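Putative glycoside hydrolase (Parabacteroides distasonis ATCC 8503, PDB 3GYC) probably hydrolyses glycosidic bonds, as a member of a cellulase-like TIM-barrel family, although its natural substrate is not established. Local coordinates at residues C136-L141 against R200-D205; V310-W315 against W320-D325; V343-F348 against V360-R365. All coordinates share one frame; numbering follows the deposited sequence.

Contact 1. Residues C136-L141 against R200-D205; sequences CWLTIL and RQVYPD
L141 meets the ring of Y203 with two of its carbons, and this is the more deeply buried half of a wholly apolar contact. Its CB lies 3.6 Å from Y203 CE2. At the branch end, L141 CD1 reaches the same CE2, also at 3.6 Å, and touches CD2 as well, so the leucine approaches the CD2-CE2 side of the ring obliquely while the two side chains pass in opposite senses. Y203 has CG beside its backbone N and anti to its carbonyl carbon (chi1 -60°), which carries the ring toward L138 and L141 of helix 130-146. V202 CG1 sits 3.5 Å above one ring face, displaced toward the rim. At the far end, Y203 OH is hydrogen-bonded to E145, one turn beyond L141 on helix 130-146. L141 is buried, and M199 and V156 pack against it from within the fold.

The other half faces solvent, although its contacts are as close: L138 is partly exposed and V202 exposed. These two meet tip to tip, L138 CD2 standing 3.6 Å from V202 CB, while L138 CD2 also approaches Y203 CE2 at 3.7 Å. Replacing Y203 by alanine would take away the ring and is likely to leave L138 and L141 less covered and E145 without its hydroxyl partner.

Helix 130-146 and the loop following helix 186-200 are thus joined at the outer layer of the barrel, where that loop leads into strand 208-209: an alpha-to-beta connection of a beta/alpha barrel, at the N-terminal ends of the strands.

Contact 2. Residues V310-W315 against W320-D325; sequences VDYKDW and WDWVKD
Y312 OH is gripped from two directions, and one of them leads to W322. A water donates to this hydroxyl at 2.8 Å between its oxygen and Y312 OH, and the same water accepts from W322 NE1 in the plane of the indole. The hydroxyl's other partner is the carbonyl oxygen of K319. Y312 OH and W322 NE1 themselves are 3.7 Å apart, so the water is what connects them.

The Y312 ring itself is held by carbon contacts. Its edge turns into the face of W320 in a T-shaped pair, the planes 83° apart and the centroid of the tyrosine 4.9 Å from that of the six-membered indole ring. Y312 CD2 makes the nearest approach, 3.7 Å from W320 CZ3. V323 CG2 covers one face of the tyrosine as a CH-pi contact, 4.0 Å from the ring centroid and 17° off its normal. With its edge against one indole and a methyl over a face, the phenol has little freedom to turn.

W320 also offers NE1 to D314 OD1, 3.2 Å away, but the N-H...O angle of 126° makes this bond weak. D314 OD2 has its strongest partner in the backbone N of A354, and OD1 is also hydrogen-bonded to that of G355; an ethanediol molecule, probably from the crystallisation liquor, lies close by.

The loop after strand 301-303 is in this way packed on the start of helix 321-337, with W322 reaching across to helix 259-273 and W320 resting on M356 of helix 354-357.

Contact 3. Residues V343-F348 against V360-R365; sequences VATSNF and VEWHKR
T345 points its CB at the rim of W362: CB lies 4.0 Å from W362 CZ3, and CH2 is equally near. One bond further, T345 OG1 sits between the backbone N and the carbonyl carbon (chi1 56°), which directs it to where the edges of the W362 and H363 rings come together. There OG1 stands near the plane of the indole, 4.0 Å from W362 CZ3, at the edge of that ring. It is also at the edge of the imidazole, where T345 OG1 and H363 ND1 are 4.2 Å apart, too far for a direct bond. Both atoms are instead hydrogen-bonded to the hydroxyl of Y51, which joins them from outside the two segments. The other branch, CG2, anti to the carbonyl carbon, comes within 4.2 Å of no atom in 360-365; beyond the two segments, the T345 side chain also touches T331 and L366.

W362 and H363 present themselves as a pair. W362 CE3 lies 3.7 Å above the middle of the H363 ring, the indole edge turned to that face. The other imidazole nitrogen, NE2, is bonded to the carbonyl oxygen of M356, and K324 adds a cation-pi contact to W362. Next to T345, the chain is shaped by an ST turn, in which F348 N donates to S346 OG across 3.0 Å at 157°.

All three touching residues are buried. The contact therefore combines loose van der Waals packing with polar atoms satisfied through a shared tyrosine hydroxyl. Because a carbonyl oxygen faces NE2, that nitrogen should carry a proton, and if H363 is neutral its ND1 would be left as an acceptor toward Y51.

From the N terminus, contact 1 comes first: it closes a long excursion holding strand 153-157 and most of helix 186-200, tying helix 130-146 to the loop between helix 186-200 and strand 208-209. Contact 2 then closes a tight turn, with four residues between its segments, at the entry to helix 321-337. Contact 3 begins at the end of strand 340-343 and closes a loop that includes helix 354-357. The three stand in series, none nesting or crossing. Contacts 2 and 3 share one flank of the barrel, their centres about 13 Å apart, and they touch where V310 O probably accepts from N347 ND2 at 3.0 Å. Contact 1 lies across the chain's centre from both.

Contact 1. Residues C136-L141 against R200-D205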
# COMPACT_ATOMS: atom_id res chain seq x y z
N CYS A 136 -6.12 -15.40 12.18
CA CYS A 136 -7.04 -14.39 11.72
C CYS A 136 -7.04 -14.24 10.18
O CYS A 136 -8.09 -14.18 9.55
CB CYS A 136 -6.68 -13.13 12.46
SG CYS A 136 -7.26 -11.75 11.69
N TRP A 137 -5.87 -14.20 9.57
CA TRP A 137 -5.79 -14.17 8.11
C TRP A 137 -6.27 -15.47 7.45
O TRP A 137 -6.85 -15.42 6.38
CB TRP A 137 -4.38 -13.82 7.66
CG TRP A 137 -4.12 -12.37 7.76
CD1 TRP A 137 -3.54 -11.70 8.78
CD2 TRP A 137 -4.42 -11.40 6.75
NE1 TRP A 137 -3.45 -10.36 8.47
CE2 TRP A 137 -4.00 -10.15 7.23
CE3 TRP A 137 -5.04 -11.47 5.51
CZ2 TRP A 137 -4.16 -8.98 6.51
CZ3 TRP A 137 -5.19 -10.32 4.78
CH2 TRP A 137 -4.75 -9.09 5.27
N LEU A 138 -6.00 -16.62 8.08
CA LEU A 138 -6.50 -17.88 7.57
C LEU A 138 -8.04 -17.83 7.50
O LEU A 138 -8.66 -18.32 6.55
CB LEU A 138 -5.99 -19.08 8.40
CG LEU A 138 -4.50 -19.41 8.18
CD1 LEU A 138 -3.97 -20.38 9.20
CD2 LEU A 138 -4.21 -19.88 6.75
N THR A 139 -8.68 -17.20 8.49
CA THR A 139 -10.13 -17.07 8.47
C THR A 139 -10.62 -16.19 7.31
O THR A 139 -11.52 -16.58 6.58
CB THR A 139 -10.62 -16.57 9.83
OG1 THR A 139 -10.27 -17.57 10.78
CG2 THR A 139 -12.09 -16.35 9.86
N ILE A 140 -9.98 -15.05 7.10
CA ILE A 140 -10.41 -14.11 6.05
C ILE A 140 -10.21 -14.81 4.68
O ILE A 140 -11.08 -14.75 3.80
CB ILE A 140 -9.68 -12.71 6.23
CG1 ILE A 140 -10.44 -11.53 5.62
CG2 ILE A 140 -8.28 -12.72 5.73
CD1 ILE A 140 -10.46 -11.50 4.10
N LEU A 141 -9.10 -15.51 4.51
CA LEU A 141 -8.85 -16.19 3.24
C LEU A 141 -9.89 -17.24 2.95
O LEU A 141 -10.29 -17.37 1.81
CB LEU A 141 -7.42 -16.75 3.14
CG LEU A 141 -6.33 -15.68 3.12
CD1 LEU A 141 -4.96 -16.32 3.16
CD2 LEU A 141 -6.48 -14.74 1.86
N ARG A 200 1.58 -20.60 5.24
CA ARG A 200 1.99 -21.55 4.21
C ARG A 200 1.61 -23.01 4.45
O ARG A 200 1.64 -23.82 3.51
CB ARG A 200 3.47 -21.39 3.92
CG ARG A 200 3.76 -20.02 3.36
CD ARG A 200 5.21 -19.83 2.95
NE ARG A 200 5.43 -18.48 2.43
CZ ARG A 200 6.22 -17.56 2.96
NH1 ARG A 200 6.93 -17.79 4.03
NH2 ARG A 200 6.31 -16.37 2.38
N GLN A 201 1.26 -23.36 5.69
CA GLN A 201 0.77 -24.70 5.97
C GLN A 201 -0.58 -24.92 5.30
O GLN A 201 -1.00 -26.05 5.09
CB GLN A 201 0.54 -24.87 7.47
CG GLN A 201 1.79 -24.94 8.29
CD GLN A 201 1.48 -24.99 9.76
OE1 GLN A 201 0.35 -24.73 10.18
NE2 GLN A 201 2.48 -25.31 10.56
N VAL A 202 -1.28 -23.82 5.03
CA VAL A 202 -2.57 -23.86 4.38
C VAL A 202 -2.51 -23.34 2.92
O VAL A 202 -3.14 -23.93 2.03
CB VAL A 202 -3.58 -23.04 5.23
CG1 VAL A 202 -4.92 -23.01 4.57
CG2 VAL A 202 -3.67 -23.61 6.69
N TYR A 203 -1.77 -22.26 2.68
CA TYR A 203 -1.68 -21.66 1.34
C TYR A 203 -0.23 -21.55 0.90
O TYR A 203 0.30 -20.47 0.80
CB TYR A 203 -2.32 -20.27 1.32
CG TYR A 203 -3.77 -20.28 1.68
CD1 TYR A 203 -4.72 -20.74 0.79
CD2 TYR A 203 -4.20 -19.84 2.91
CE1 TYR A 203 -6.04 -20.77 1.12
CE2 TYR A 203 -5.55 -19.87 3.26
CZ TYR A 203 -6.46 -20.34 2.35
OH TYR A 203 -7.80 -20.37 2.63
N PRO A 204 0.40 -22.69 0.60
CA PRO A 204 1.84 -22.68 0.26
C PRO A 204 2.21 -21.87 -0.99
O PRO A 204 3.33 -21.36 -1.06
CB PRO A 204 2.17 -24.18 0.08
CG PRO A 204 0.86 -24.82 -0.26
CD PRO A 204 -0.20 -24.04 0.47
N ASP A 205 1.28 -21.74 -1.93
CA ASP A 205 1.55 -21.04 -3.19
C ASP A 205 1.11 -19.56 -3.23
O ASP A 205 1.27 -18.91 -4.24
CB ASP A 205 0.88 -21.78 -4.35
CG ASP A 205 1.37 -23.21 -4.48
OD1 ASP A 205 2.47 -23.53 -3.94
OD2 ASP A 205 0.65 -24.02 -5.12

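Contact 2. Residues V310-W315 against W320-D325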
# COMPACT_ATOMS: atom_id res chain seq x y z
N VAL A 310 3.88 12.51 0.83
CA VAL A 310 3.15 11.45 1.51
C VAL A 310 1.64 11.81 1.66
O VAL A 310 0.77 11.01 1.31
CB VAL A 310 3.78 11.13 2.90
CG1 VAL A 310 3.02 10.01 3.60
CG2 VAL A 310 5.22 10.74 2.71
N ASP A 311 1.37 13.02 2.14
CA ASP A 311 -0.00 13.51 2.38
C ASP A 311 -0.31 14.68 1.44
O ASP A 311 0.50 15.60 1.28
CB ASP A 311 -0.11 14.00 3.82
CG ASP A 311 0.08 12.90 4.85
OD1 ASP A 311 -0.05 11.74 4.47
OD2 ASP A 311 0.31 13.22 6.07
N TYR A 312 -1.46 14.64 0.80
CA TYR A 312 -1.90 15.71 -0.07
C TYR A 312 -3.37 15.53 -0.23
O TYR A 312 -3.89 14.47 0.07
CB TYR A 312 -1.26 15.60 -1.47
CG TYR A 312 -0.98 16.99 -2.10
CD1 TYR A 312 -0.08 17.87 -1.50
CD2 TYR A 312 -1.57 17.38 -3.30
CE1 TYR A 312 0.26 19.11 -2.07
CE2 TYR A 312 -1.25 18.65 -3.89
CZ TYR A 312 -0.33 19.53 -3.25
OH TYR A 312 0.03 20.77 -3.81
N LYS A 313 -4.06 16.56 -0.67
CA LYS A 313 -5.50 16.47 -0.85
C LYS A 313 -5.98 17.61 -1.72
O LYS A 313 -5.26 18.57 -1.94
CB LYS A 313 -6.23 16.56 0.51
CG LYS A 313 -5.97 17.80 1.33
CD LYS A 313 -6.47 17.63 2.77
CE LYS A 313 -6.25 18.83 3.64
NZ LYS A 313 -6.77 18.62 5.04
N ASP A 314 -7.19 17.48 -2.23
CA ASP A 314 -7.87 18.58 -2.92
C ASP A 314 -8.08 19.69 -1.89
O ASP A 314 -8.72 19.47 -0.86
CB ASP A 314 -9.21 18.11 -3.44
CG ASP A 314 -9.09 17.10 -4.56
OD1 ASP A 314 -8.08 17.11 -5.32
OD2 ASP A 314 -10.07 16.30 -4.72
N TRP A 315 -7.63 20.89 -2.17
CA TRP A 315 -7.67 21.95 -1.17
C TRP A 315 -7.43 23.28 -1.83
O TRP A 315 -6.80 23.32 -2.87
CB TRP A 315 -6.54 21.68 -0.19
CG TRP A 315 -6.69 22.22 1.18
CD1 TRP A 315 -5.88 23.11 1.79
CD2 TRP A 315 -7.67 21.84 2.17
NE1 TRP A 315 -6.29 23.35 3.07
CE2 TRP A 315 -7.39 22.58 3.34
CE3 TRP A 315 -8.76 20.97 2.19
CZ2 TRP A 315 -8.14 22.46 4.50
CZ3 TRP A 315 -9.51 20.86 3.35
CH2 TRP A 315 -9.21 21.62 4.48
N TRP A 320 -1.68 20.37 -8.03
CA TRP A 320 -1.27 19.00 -8.24
C TRP A 320 -0.21 18.85 -9.29
O TRP A 320 0.40 17.78 -9.37
CB TRP A 320 -2.47 18.14 -8.68
CG TRP A 320 -3.45 17.87 -7.59
CD1 TRP A 320 -4.51 18.63 -7.24
CD2 TRP A 320 -3.45 16.75 -6.69
NE1 TRP A 320 -5.20 18.05 -6.21
CE2 TRP A 320 -4.55 16.91 -5.83
CE3 TRP A 320 -2.62 15.65 -6.51
CZ2 TRP A 320 -4.86 15.98 -4.83
CZ3 TRP A 320 -2.94 14.70 -5.52
CH2 TRP A 320 -4.03 14.90 -4.67
N ASP A 321 0.03 19.88 -10.10
CA ASP A 321 0.98 19.71 -11.20
C ASP A 321 2.38 19.23 -10.85
O ASP A 321 2.86 18.25 -11.44
CB ASP A 321 0.99 20.92 -12.16
CG ASP A 321 1.45 22.24 -11.53
OD1 ASP A 321 1.81 22.34 -10.33
OD2 ASP A 321 1.43 23.22 -12.31
N TRP A 322 3.02 19.88 -9.88
CA TRP A 322 4.37 19.49 -9.50
C TRP A 322 4.44 18.13 -8.80
O TRP A 322 5.47 17.42 -8.88
CB TRP A 322 5.05 20.59 -8.68
CG TRP A 322 4.40 20.88 -7.38
CD1 TRP A 322 3.30 21.68 -7.16
CD2 TRP A 322 4.81 20.40 -6.10
NE1 TRP A 322 3.00 21.70 -5.81
CE2 TRP A 322 3.91 20.93 -5.14
CE3 TRP A 322 5.86 19.57 -5.66
CZ2 TRP A 322 4.03 20.65 -3.79
CZ3 TRP A 322 5.95 19.28 -4.33
CH2 TRP A 322 5.05 19.81 -3.41
N VAL A 323 3.34 17.76 -8.13
CA VAL A 323 3.24 16.48 -7.47
C VAL A 323 3.13 15.38 -8.55
O VAL A 323 3.81 14.33 -8.46
CB VAL A 323 2.02 16.44 -6.51
CG1 VAL A 323 1.87 15.08 -5.94
CG2 VAL A 323 2.22 17.51 -5.39
N LYS A 324 2.34 15.64 -9.60
CA LYS A 324 2.20 14.70 -10.72
C LYS A 324 3.54 14.52 -11.44
O LYS A 324 3.88 13.44 -11.91
CB LYS A 324 1.08 15.14 -11.68
CG LYS A 324 -0.34 14.97 -11.15
CD LYS A 324 -1.45 15.66 -11.96
CE LYS A 324 -1.49 15.20 -13.41
NZ LYS A 324 -2.53 15.90 -14.24
N ASP A 325 4.30 15.61 -11.57
CA ASP A 325 5.62 15.54 -12.17
C ASP A 325 6.52 14.54 -11.43
O ASP A 325 7.22 13.74 -12.06
CB ASP A 325 6.27 16.93 -12.17
CG ASP A 325 5.71 17.87 -13.26
OD1 ASP A 325 4.97 17.40 -14.14
OD2 ASP A 325 6.04 19.08 -13.25
O HOH W 1 0.88 23.36 -4.41

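Contact 3. Residues V343-F348 against V360-R365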
# COMPACT_ATOMS: atom_id res chain seq x y z
N VAL A 343 3.29 -1.58 -9.96
CA VAL A 343 3.70 -0.20 -9.82
C VAL A 343 2.50 0.73 -9.76
O VAL A 343 1.62 0.57 -10.54
CB VAL A 343 4.58 0.21 -11.02
CG1 VAL A 343 5.13 1.63 -10.79
CG2 VAL A 343 5.68 -0.79 -11.24
N ALA A 344 2.45 1.63 -8.75
CA ALA A 344 1.42 2.65 -8.60
C ALA A 344 2.03 3.95 -9.12
O ALA A 344 3.25 4.11 -9.11
CB ALA A 344 1.01 2.82 -7.16
N THR A 345 1.18 4.85 -9.58
CA THR A 345 1.60 6.17 -10.04
C THR A 345 1.61 7.10 -8.84
O THR A 345 2.41 8.04 -8.80
CB THR A 345 0.67 6.72 -11.13
OG1 THR A 345 -0.67 6.74 -10.63
CG2 THR A 345 0.77 5.86 -12.41
N SER A 346 0.74 6.83 -7.86
CA SER A 346 0.76 7.57 -6.58
C SER A 346 -0.21 6.98 -5.56
O SER A 346 -1.08 6.21 -5.95
CB SER A 346 0.40 9.05 -6.77
OG SER A 346 -1.00 9.24 -6.88
N ASN A 347 -0.11 7.42 -4.29
CA ASN A 347 -1.08 7.06 -3.27
C ASN A 347 -2.32 8.01 -3.24
O ASN A 347 -3.01 8.05 -2.24
CB ASN A 347 -0.49 6.85 -1.85
CG ASN A 347 0.29 8.08 -1.30
OD1 ASN A 347 1.18 8.53 -1.91
ND2 ASN A 347 -0.03 8.53 -0.11
N PHE A 348 -2.57 8.73 -4.34
CA PHE A 348 -3.73 9.63 -4.48
C PHE A 348 -4.55 9.18 -5.67
O PHE A 348 -5.33 9.95 -6.22
CB PHE A 348 -3.27 11.09 -4.64
CG PHE A 348 -2.27 11.50 -3.60
CD1 PHE A 348 -2.63 11.56 -2.28
CD2 PHE A 348 -0.96 11.79 -3.93
CE1 PHE A 348 -1.70 11.88 -1.31
CE2 PHE A 348 -0.03 12.10 -2.97
CZ PHE A 348 -0.41 12.17 -1.65
N VAL A 360 -7.28 11.81 -17.38
CA VAL A 360 -7.31 10.42 -17.83
C VAL A 360 -6.11 10.05 -18.71
O VAL A 360 -5.56 8.97 -18.54
CB VAL A 360 -8.64 10.06 -18.54
CG1 VAL A 360 -8.55 8.69 -19.13
CG2 VAL A 360 -9.83 10.12 -17.59
N GLU A 361 -5.67 10.95 -19.60
CA GLU A 361 -4.54 10.68 -20.49
C GLU A 361 -3.21 10.57 -19.76
O GLU A 361 -2.39 9.76 -20.14
CB GLU A 361 -4.44 11.71 -21.65
CG GLU A 361 -5.65 11.72 -22.58
CD GLU A 361 -6.06 10.33 -23.06
OE1 GLU A 361 -5.19 9.60 -23.62
OE2 GLU A 361 -7.25 9.96 -22.86
N TRP A 362 -3.02 11.34 -18.69
CA TRP A 362 -1.82 11.24 -17.85
C TRP A 362 -1.72 9.84 -17.25
O TRP A 362 -0.63 9.22 -17.22
CB TRP A 362 -1.89 12.23 -16.72
CG TRP A 362 -0.71 12.30 -15.82
CD1 TRP A 362 0.37 13.14 -15.94
CD2 TRP A 362 -0.51 11.59 -14.58
NE1 TRP A 362 1.22 12.99 -14.88
CE2 TRP A 362 0.69 12.05 -14.02
CE3 TRP A 362 -1.24 10.63 -13.91
CZ2 TRP A 362 1.20 11.55 -12.83
CZ3 TRP A 362 -0.72 10.12 -12.72
CH2 TRP A 362 0.48 10.58 -12.19
N HIS A 363 -2.86 9.32 -16.79
CA HIS A 363 -2.88 7.95 -16.26
C HIS A 363 -2.62 6.93 -17.34
O HIS A 363 -1.80 6.06 -17.14
CB HIS A 363 -4.18 7.63 -15.57
CG HIS A 363 -4.39 8.40 -14.31
ND1 HIS A 363 -3.80 8.04 -13.11
CD2 HIS A 363 -5.12 9.52 -14.06
CE1 HIS A 363 -4.17 8.91 -12.18
NE2 HIS A 363 -4.98 9.81 -12.72
N LYS A 364 -3.34 7.02 -18.46
CA LYS A 364 -3.19 6.09 -19.57
C LYS A 364 -1.75 5.99 -20.09
O LYS A 364 -1.29 4.88 -20.37
CB LYS A 364 -4.18 6.37 -20.69
CG LYS A 364 -5.61 5.95 -20.38
CD LYS A 364 -6.63 6.44 -21.43
CE LYS A 364 -6.39 5.87 -22.84
N ARG A 365 -1.05 7.13 -20.21
CA ARG A 365 0.36 7.09 -20.64
C ARG A 365 1.24 6.28 -19.64
O ARG A 365 2.05 5.46 -20.05
CB ARG A 365 0.94 8.49 -20.77
CG ARG A 365 0.41 9.29 -21.93
CD ARG A 365 1.23 10.59 -22.17
NE ARG A 365 1.14 11.57 -21.08
CZ ARG A 365 0.15 12.46 -20.93
NH1 ARG A 365 -0.88 12.47 -21.77
NH2 ARG A 365 0.16 13.32 -19.93